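Local coordinates for protein tripeptidase (Staphylococcus aureus subsp. aureus, PDB 3RZA) that probably hydrolyses tripeptides as a metal-dependent peptidase of the M20/M25/M40 family, with zinc and calcium ions bound side by side at its metal centre, at residues G116-D121 and M372-L377; L126-K131 and T368-P373. All blocks are in the same frame, centred on the assembly; numbering follows the deposited sequence.

Contact 1 (G116-D121 and M372-L377); sequences GYIYSD and MPIKSL
The flat phenol ring of Tyr117 passes obliquely over the puckered pyrrolidine of Pro373. CE1 does most of the touching, lying 3.8 Å from Pro373 CB and equally near CG, while CD1 rests on the CA and N of the same proline. A second neighbour of the aromatic ring is Arg371, whose guanidinium forms a cation-pi contact with it and is also salt-bridged to Glu363. Tyr117 CG stands anti to its own carbonyl carbon (chi1 -71°), which swings the ring across the neighbouring strand.

Beneath these rings the backbones run antiparallel. Tyr117 and Pro373 form a non-hydrogen-bonded pair, as suits a proline with no N-H to give, and Ile118 and Met372 form a hydrogen-bonded one: Ile118 N donates to Met372 O at 2.8 Å, nearly straight at 176°, and Met372 N donates to Ile118 O at 2.9 Å. Strand 117-119 is thereby the middle member of a small three-stranded antiparallel sheet, with strand 371-373 on one flank and 111-112 on the other.

Past Pro373, the N-cap residue, the chain turns into helix 374-393, yet the pairing goes on for one more bond, from Ile374 N to Gly116 O at 3.0 Å. The same carbonyl oxygen accepts from a water that in turn takes the N-H of Lys375. On the sheet face away from the Tyr117 ring, Ile118 CD1 packs 3.9 Å from Ile374 CG1, the side chains crossing at about a right angle, and 4.1 Å from selenomethionine Met372 CB. Helix 23-34 covers Ile118 through Leu27, Phe30 and Leu31.

Contact 2 (L126-K131 and T368-P373); sequences LGADDK and TNERMP. With ZN (zinc ion), chain C; CA (calcium ion), chain D.
Glu370 reaches across to the turn at Leu126 and Gly127 with a fully extended side chain. Its CB lies 3.9 Å from Leu126 N, and CG passes alongside Leu126 CB. With CG anti to the backbone N (chi1 -179°) and the next torsion also extended, the carboxylate is carried into the start of helix 128-147. There OE1 takes two amides, both from well above the carboxylate plane and on the same face: Gly127 N at 3.0 Å and Leu126 N at 3.2 Å, the latter noticeably bent at 137°. OE2, by contrast, is met nearly along its C-O direction by Asp129 N, at 2.8 Å. Three backbone N-H groups thus hold the buried carboxylate and fix its rotation, and the first turn of the helix, whose N-cap is Gly127, would probably help to stabilise its negative charge.

This is the two-metal centre of M20 peptidases, in which one aspartate bridges the ions. Asp129, whose amide is gripped by Glu370, binds zinc through OD1 at 2.1 Å and calcium through OD2 at 2.1 Å, and a water is shared between them. The peptide bond from Asp129 to Asp130 is cis, as is usual after the bridging aspartate of this family. His98 and Asp186 also bind the zinc, Glu163 and His366 the calcium. Glu370 is therefore a second-shell residue. Farther along strand 371-373, Met372 CB lies against Ala128 CB at 3.9 Å.

The centres of contacts 1 and 2 lie about 8 Å apart, and both depend on strand 371-373; their segments overlap at Met372 and Pro373, of which Met372 takes part in both contacts. Along the chain, strand 117-119 comes first, helix 128-147 follows it, and some 240 residues later the segment around 368-377 returns to meet both. Strand 371-373 thus pairs with strand 117-119 in the small sheet, while the residues that lead into it reach the start of helix 128-147. Contact 2 adjoins the zinc and calcium site; contact 1 joins the sheet to the start of the C-terminal helix 374-393. The late segment therefore links that sheet and helix to the backbone of a metal ligand.

Contact 1 (G116-D121 and M372-L377)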
ATOM      1  N   GLY A 116      40.106  11.897  -8.148  1.00 26.35           N
ATOM      2  CA  GLY A 116      40.600  10.967  -7.104  1.00 25.61           C
ATOM      3  C   GLY A 116      39.534  10.030  -6.530  1.00 24.17           C
ATOM      4  O   GLY A 116      39.717   9.491  -5.437  1.00 21.71           O
ATOM      5  N   TYR A 117      38.431   9.833  -7.274  1.00 24.66           N
ATOM      6  CA  TYR A 117      37.345   8.926  -6.896  1.00 23.11           C
ATOM      7  C   TYR A 117      37.113   7.857  -7.989  1.00 22.31           C
ATOM      8  O   TYR A 117      37.288   8.140  -9.183  1.00 21.92           O
ATOM      9  CB  TYR A 117      36.076   9.731  -6.689  1.00 24.83           C
ATOM     10  CG  TYR A 117      36.102  10.580  -5.453  1.00 24.98           C
ATOM     11  CD1 TYR A 117      35.705  10.062  -4.221  1.00 22.20           C
ATOM     12  CD2 TYR A 117      36.523  11.910  -5.506  1.00 27.87           C
ATOM     13  CE1 TYR A 117      35.721  10.850  -3.071  1.00 23.94           C
ATOM     14  CE2 TYR A 117      36.552  12.705  -4.368  1.00 29.14           C
ATOM     15  CZ  TYR A 117      36.151  12.162  -3.151  1.00 25.23           C
ATOM     16  OH  TYR A 117      36.171  12.936  -2.032  1.00 28.15           O
ATOM     17  N   ILE A 118      36.731   6.645  -7.551  1.00 20.93           N
ATOM     18  CA  ILE A 118      36.221   5.585  -8.414  1.00 19.83           C
ATOM     19  C   ILE A 118      34.699   5.629  -8.317  1.00 20.03           C
ATOM     20  O   ILE A 118      34.159   5.652  -7.217  1.00 21.44           O
ATOM     21  CB  ILE A 118      36.731   4.169  -7.999  1.00 22.19           C
ATOM     22  CG1 ILE A 118      38.269   4.136  -7.844  1.00 24.74           C
ATOM     23  CG2 ILE A 118      36.285   3.088  -9.044  1.00 19.78           C
ATOM     24  CD1 ILE A 118      38.745   3.428  -6.567  1.00 25.85           C
ATOM     25  N   TYR A 119      34.025   5.694  -9.465  1.00 20.42           N
ATOM     26  CA  TYR A 119      32.559   5.675  -9.553  1.00 21.07           C
ATOM     27  C   TYR A 119      32.106   4.459 -10.341  1.00 22.57           C
ATOM     28  O   TYR A 119      32.887   3.854 -11.078  1.00 21.84           O
ATOM     29  CB  TYR A 119      32.045   6.929 -10.292  1.00 21.80           C
ATOM     30  CG  TYR A 119      32.450   8.250  -9.671  1.00 21.35           C
ATOM     31  CD1 TYR A 119      33.664   8.852  -9.997  1.00 24.07           C
ATOM     32  CD2 TYR A 119      31.611   8.904  -8.774  1.00 23.73           C
ATOM     33  CE1 TYR A 119      34.035  10.072  -9.449  1.00 25.12           C
ATOM     34  CE2 TYR A 119      31.976  10.121  -8.198  1.00 26.12           C
ATOM     35  CZ  TYR A 119      33.189  10.697  -8.534  1.00 26.46           C
ATOM     36  OH  TYR A 119      33.541  11.893  -7.975  1.00 27.83           O
ATOM     37  N   SER A 120      30.808   4.166 -10.250  1.00 25.56           N
ATOM     38  CA  SER A 120      30.109   3.342 -11.258  1.00 25.30           C
ATOM     39  C   SER A 120      29.823   4.195 -12.504  1.00 27.02           C
ATOM     40  O   SER A 120      30.146   5.385 -12.541  1.00 28.26           O
ATOM     41  CB  SER A 120      28.796   2.791 -10.669  1.00 25.53           C
ATOM     42  OG  SER A 120      27.801   3.806 -10.577  1.00 28.51           O
ATOM     43  N   ASP A 121      29.181   3.607 -13.508  1.00 28.37           N
ATOM     44  CA  ASP A 121      28.641   4.420 -14.623  1.00 30.40           C
ATOM     45  C   ASP A 121      27.266   5.072 -14.299  1.00 30.55           C
ATOM     46  O   ASP A 121      26.676   5.659 -15.173  1.00 33.58           O
ATOM     47  CB  ASP A 121      28.641   3.642 -15.974  1.00 30.56           C
ATOM     48  CG  ASP A 121      27.571   2.538 -16.060  1.00 31.97           C
ATOM     49  OD1 ASP A 121      26.802   2.299 -15.108  1.00 30.31           O
ATOM     50  OD2 ASP A 121      27.517   1.891 -17.114  1.00 39.93           O
HETATM   51  N   MSE A 372      34.302   5.482  -4.295  1.00 22.48           N
HETATM   52  CA  MSE A 372      35.419   5.120  -3.405  1.00 22.20           C
HETATM   53  C   MSE A 372      36.554   6.106  -3.642  1.00 21.64           C
HETATM   54  O   MSE A 372      37.050   6.185  -4.774  1.00 22.79           O
HETATM   55  CB  MSE A 372      35.888   3.694  -3.693  1.00 19.90           C
HETATM   56  CG  MSE A 372      36.915   3.152  -2.719  1.00 23.46           C
HETATM   57 SE   MSE A 372      36.309   3.038  -0.906  0.75 11.93          SE
HETATM   58  CE  MSE A 372      37.994   2.879  -0.002  1.00 10.60           C
ATOM     59  N   PRO A 373      36.985   6.847  -2.589  1.00 20.92           N
ATOM     60  CA  PRO A 373      38.203   7.635  -2.774  1.00 21.99           C
ATOM     61  C   PRO A 373      39.436   6.743  -2.873  1.00 19.91           C
ATOM     62  O   PRO A 373      39.595   5.834  -2.057  1.00 20.95           O
ATOM     63  CB  PRO A 373      38.258   8.517  -1.514  1.00 21.41           C
ATOM     64  CG  PRO A 373      37.004   8.183  -0.717  1.00 21.89           C
ATOM     65  CD  PRO A 373      36.500   6.918  -1.193  1.00 21.69           C
ATOM     66  N   ILE A 374      40.283   6.994  -3.876  1.00 19.29           N
ATOM     67  CA  ILE A 374      41.525   6.224  -4.069  1.00 19.97           C
ATOM     68  C   ILE A 374      42.448   6.410  -2.849  1.00 18.05           C
ATOM     69  O   ILE A 374      43.033   5.449  -2.379  1.00 16.89           O
ATOM     70  CB  ILE A 374      42.279   6.624  -5.404  1.00 21.82           C
ATOM     71  CG1 ILE A 374      41.472   6.238  -6.653  1.00 21.90           C
ATOM     72  CG2 ILE A 374      43.665   5.968  -5.497  1.00 18.62           C
ATOM     73  CD1 ILE A 374      41.867   7.088  -7.940  1.00 22.49           C
ATOM     74  N   LYS A 375      42.528   7.633  -2.320  1.00 18.63           N
ATOM     75  CA  LYS A 375      43.366   7.902  -1.141  1.00 19.11           C
ATOM     76  C   LYS A 375      42.913   7.058   0.077  1.00 17.84           C
ATOM     77  O   LYS A 375      43.752   6.548   0.823  1.00 17.40           O
ATOM     78  CB  LYS A 375      43.382   9.398  -0.798  1.00 19.21           C
ATOM     79  CG  LYS A 375      44.269   9.776   0.416  1.00 19.86           C
ATOM     80  CD  LYS A 375      44.330  11.255   0.612  1.00 20.51           C
ATOM     81  CE  LYS A 375      45.223  11.602   1.769  1.00 23.99           C
ATOM     82  NZ  LYS A 375      45.223  13.082   2.018  1.00 26.60           N
ATOM     83  N   SER A 376      41.607   6.885   0.238  1.00 17.67           N
ATOM     84  CA  SER A 376      41.056   6.015   1.327  1.00 18.82           C
ATOM     85  C   SER A 376      41.381   4.520   1.154  1.00 17.94           C
ATOM     86  O   SER A 376      41.701   3.825   2.128  1.00 15.85           O
ATOM     87  CB  SER A 376      39.545   6.220   1.471  1.00 17.60           C
ATOM     88  OG  SER A 376      39.261   7.536   1.917  1.00 19.68           O
ATOM     89  N   LEU A 377      41.318   4.045  -0.090  1.00 17.30           N
ATOM     90  CA  LEU A 377      41.672   2.676  -0.398  1.00 17.81           C
ATOM     91  C   LEU A 377      43.139   2.408  -0.052  1.00 15.88           C
ATOM     92  O   LEU A 377      43.436   1.410   0.551  1.00 15.51           O
ATOM     93  CB  LEU A 377      41.408   2.381  -1.876  1.00 17.99           C
ATOM     94  CG  LEU A 377      41.616   0.975  -2.405  1.00 15.74           C
ATOM     95  CD1 LEU A 377      40.575   0.017  -1.852  1.00 15.65           C
ATOM     96  CD2 LEU A 377      41.573   1.018  -3.935  1.00 17.60           C
TER
HETATM   97  O   HOH W   1      41.518   9.897  -3.418  1.00 20.27           O

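Contact 2 (L126-K131 and T368-P373)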
ATOM      1  N   LEU A 126      28.608   0.680  -7.074  1.00 21.49           N
ATOM      2  CA  LEU A 126      30.028   0.337  -7.314  1.00 20.80           C
ATOM      3  C   LEU A 126      30.356  -1.003  -6.667  1.00 20.20           C
ATOM      4  O   LEU A 126      31.076  -1.818  -7.242  1.00 19.61           O
ATOM      5  CB  LEU A 126      30.966   1.437  -6.768  1.00 21.34           C
ATOM      6  CG  LEU A 126      32.484   1.331  -6.964  1.00 16.72           C
ATOM      7  CD1 LEU A 126      32.855   1.055  -8.425  1.00 19.38           C
ATOM      8  CD2 LEU A 126      33.191   2.619  -6.488  1.00 18.03           C
ATOM      9  N   GLY A 127      29.844  -1.231  -5.471  1.00 19.48           N
ATOM     10  CA  GLY A 127      30.297  -2.339  -4.657  1.00 19.50           C
ATOM     11  C   GLY A 127      31.634  -2.108  -3.962  1.00 20.10           C
ATOM     12  O   GLY A 127      32.300  -3.079  -3.569  1.00 17.60           O
ATOM     13  N   ALA A 128      31.999  -0.838  -3.732  1.00 19.48           N
ATOM     14  CA  ALA A 128      33.056  -0.512  -2.739  1.00 19.58           C
ATOM     15  C   ALA A 128      32.716  -1.097  -1.383  1.00 18.38           C
ATOM     16  O   ALA A 128      33.587  -1.584  -0.668  1.00 20.00           O
ATOM     17  CB  ALA A 128      33.260   0.985  -2.639  1.00 19.48           C
ATOM     18  N   ASP A 129      31.445  -1.000  -1.037  1.00 17.84           N
ATOM     19  CA  ASP A 129      30.856  -1.777   0.017  1.00 17.30           C
ATOM     20  C   ASP A 129      30.534  -3.214  -0.516  1.00 17.09           C
ATOM     21  O   ASP A 129      29.498  -3.404  -1.194  1.00 16.88           O
ATOM     22  CB  ASP A 129      29.617  -1.085   0.506  1.00 18.66           C
ATOM     23  CG  ASP A 129      28.966  -1.803   1.639  1.00 19.60           C
ATOM     24  OD1 ASP A 129      29.569  -2.670   2.281  1.00 17.76           O
ATOM     25  OD2 ASP A 129      27.796  -1.486   1.917  1.00 23.81           O
ATOM     26  N   ASP A 130      31.365  -4.226  -0.242  1.00 17.92           N
ATOM     27  CA  ASP A 130      32.526  -4.217   0.676  1.00 15.57           C
ATOM     28  C   ASP A 130      33.809  -4.731   0.004  1.00 16.10           C
ATOM     29  O   ASP A 130      34.758  -5.158   0.676  1.00 13.29           O
ATOM     30  CB  ASP A 130      32.176  -5.035   1.921  1.00 15.34           C
ATOM     31  CG  ASP A 130      33.135  -4.796   3.100  1.00 18.73           C
ATOM     32  OD1 ASP A 130      33.701  -3.678   3.182  1.00 15.78           O
ATOM     33  OD2 ASP A 130      33.359  -5.752   3.905  1.00 20.10           O
ATOM     34  N   LYS A 131      33.883  -4.590  -1.318  1.00 18.34           N
ATOM     35  CA  LYS A 131      35.012  -5.103  -2.074  1.00 17.78           C
ATOM     36  C   LYS A 131      36.309  -4.258  -1.884  1.00 17.80           C
ATOM     37  O   LYS A 131      37.381  -4.744  -2.167  1.00 14.28           O
ATOM     38  CB  LYS A 131      34.621  -5.282  -3.554  1.00 19.34           C
ATOM     39  CG  LYS A 131      33.486  -6.327  -3.719  1.00 22.46           C
ATOM     40  CD  LYS A 131      32.866  -6.383  -5.084  1.00 25.56           C
ATOM     41  CE  LYS A 131      32.114  -7.700  -5.255  1.00 25.07           C
ATOM     42  NZ  LYS A 131      31.287  -7.802  -6.511  1.00 20.90           N
ATOM     43  N   THR A 368      23.302   4.179  -6.725  1.00 22.76           N
ATOM     44  CA  THR A 368      24.028   4.229  -7.984  1.00 22.06           C
ATOM     45  C   THR A 368      25.058   5.387  -8.085  1.00 20.17           C
ATOM     46  O   THR A 368      25.770   5.470  -9.067  1.00 22.13           O
ATOM     47  CB  THR A 368      23.061   4.263  -9.223  1.00 21.40           C
ATOM     48  OG1 THR A 368      22.301   5.465  -9.219  1.00 26.15           O
ATOM     49  CG2 THR A 368      22.096   3.064  -9.240  1.00 22.46           C
ATOM     50  N   ASN A 369      25.102   6.284  -7.093  1.00 21.65           N
ATOM     51  CA  ASN A 369      26.188   7.287  -6.940  1.00 22.04           C
ATOM     52  C   ASN A 369      27.310   6.846  -5.998  1.00 20.09           C
ATOM     53  O   ASN A 369      28.139   7.668  -5.625  1.00 17.49           O
ATOM     54  CB  ASN A 369      25.611   8.619  -6.429  1.00 22.22           C
ATOM     55  CG  ASN A 369      24.569   9.182  -7.345  1.00 25.82           C
ATOM     56  OD1 ASN A 369      24.800   9.332  -8.537  1.00 27.55           O
ATOM     57  ND2 ASN A 369      23.407   9.480  -6.800  1.00 25.96           N
ATOM     58  N   GLU A 370      27.351   5.562  -5.619  1.00 20.60           N
ATOM     59  CA  GLU A 370      28.405   5.069  -4.718  1.00 21.82           C
ATOM     60  C   GLU A 370      29.751   5.361  -5.296  1.00 20.22           C
ATOM     61  O   GLU A 370      29.946   5.207  -6.495  1.00 20.41           O
ATOM     62  CB  GLU A 370      28.291   3.567  -4.471  1.00 19.80           C
ATOM     63  CG  GLU A 370      29.372   2.987  -3.504  1.00 20.89           C
ATOM     64  CD  GLU A 370      29.225   1.498  -3.282  1.00 17.01           C
ATOM     65  OE1 GLU A 370      28.347   0.879  -3.922  1.00 16.76           O
ATOM     66  OE2 GLU A 370      30.006   0.941  -2.485  1.00 21.40           O
ATOM     67  N   ARG A 371      30.678   5.784  -4.441  1.00 20.70           N
ATOM     68  CA  ARG A 371      32.043   6.039  -4.887  1.00 21.04           C
ATOM     69  C   ARG A 371      33.059   5.681  -3.843  1.00 22.15           C
ATOM     70  O   ARG A 371      32.733   5.614  -2.649  1.00 19.97           O
ATOM     71  CB  ARG A 371      32.207   7.506  -5.305  1.00 22.29           C
ATOM     72  CG  ARG A 371      32.059   8.514  -4.159  1.00 22.64           C
ATOM     73  CD  ARG A 371      32.148   9.954  -4.644  1.00 24.88           C
ATOM     74  NE  ARG A 371      32.316  10.856  -3.492  1.00 27.54           N
ATOM     75  CZ  ARG A 371      32.592  12.166  -3.545  1.00 27.62           C
ATOM     76  NH1 ARG A 371      32.714  12.817  -4.711  1.00 30.92           N
ATOM     77  NH2 ARG A 371      32.746  12.835  -2.404  1.00 25.47           N
HETATM   78  N   MSE A 372      34.302   5.482  -4.295  1.00 22.48           N
HETATM   79  CA  MSE A 372      35.419   5.120  -3.405  1.00 22.20           C
HETATM   80  C   MSE A 372      36.554   6.106  -3.642  1.00 21.64           C
HETATM   81  O   MSE A 372      37.050   6.185  -4.774  1.00 22.79           O
HETATM   82  CB  MSE A 372      35.888   3.694  -3.693  1.00 19.90           C
HETATM   83  CG  MSE A 372      36.915   3.152  -2.719  1.00 23.46           C
HETATM   84 SE   MSE A 372      36.309   3.038  -0.906  0.75 11.93          SE
HETATM   85  CE  MSE A 372      37.994   2.879  -0.002  1.00 10.60           C
ATOM     86  N   PRO A 373      36.985   6.847  -2.589  1.00 20.92           N
ATOM     87  CA  PRO A 373      38.203   7.635  -2.774  1.00 21.99           C
ATOM     88  C   PRO A 373      39.436   6.743  -2.873  1.00 19.91           C
ATOM     89  O   PRO A 373      39.595   5.834  -2.057  1.00 20.95           O
ATOM     90  CB  PRO A 373      38.258   8.517  -1.514  1.00 21.41           C
ATOM     91  CG  PRO A 373      37.004   8.183  -0.717  1.00 21.89           C
ATOM     92  CD  PRO A 373      36.500   6.918  -1.193  1.00 21.69           C
TER
HETATM   93 ZN    ZN C 401      29.171  -3.765   3.982  1.00 26.60          ZN
HETATM   94 CA    CA D 402      26.110  -2.475   2.616  1.00 32.28          CA
HETATM   95  O   HOH W   2      27.390  -3.014   4.769  1.00 33.92           O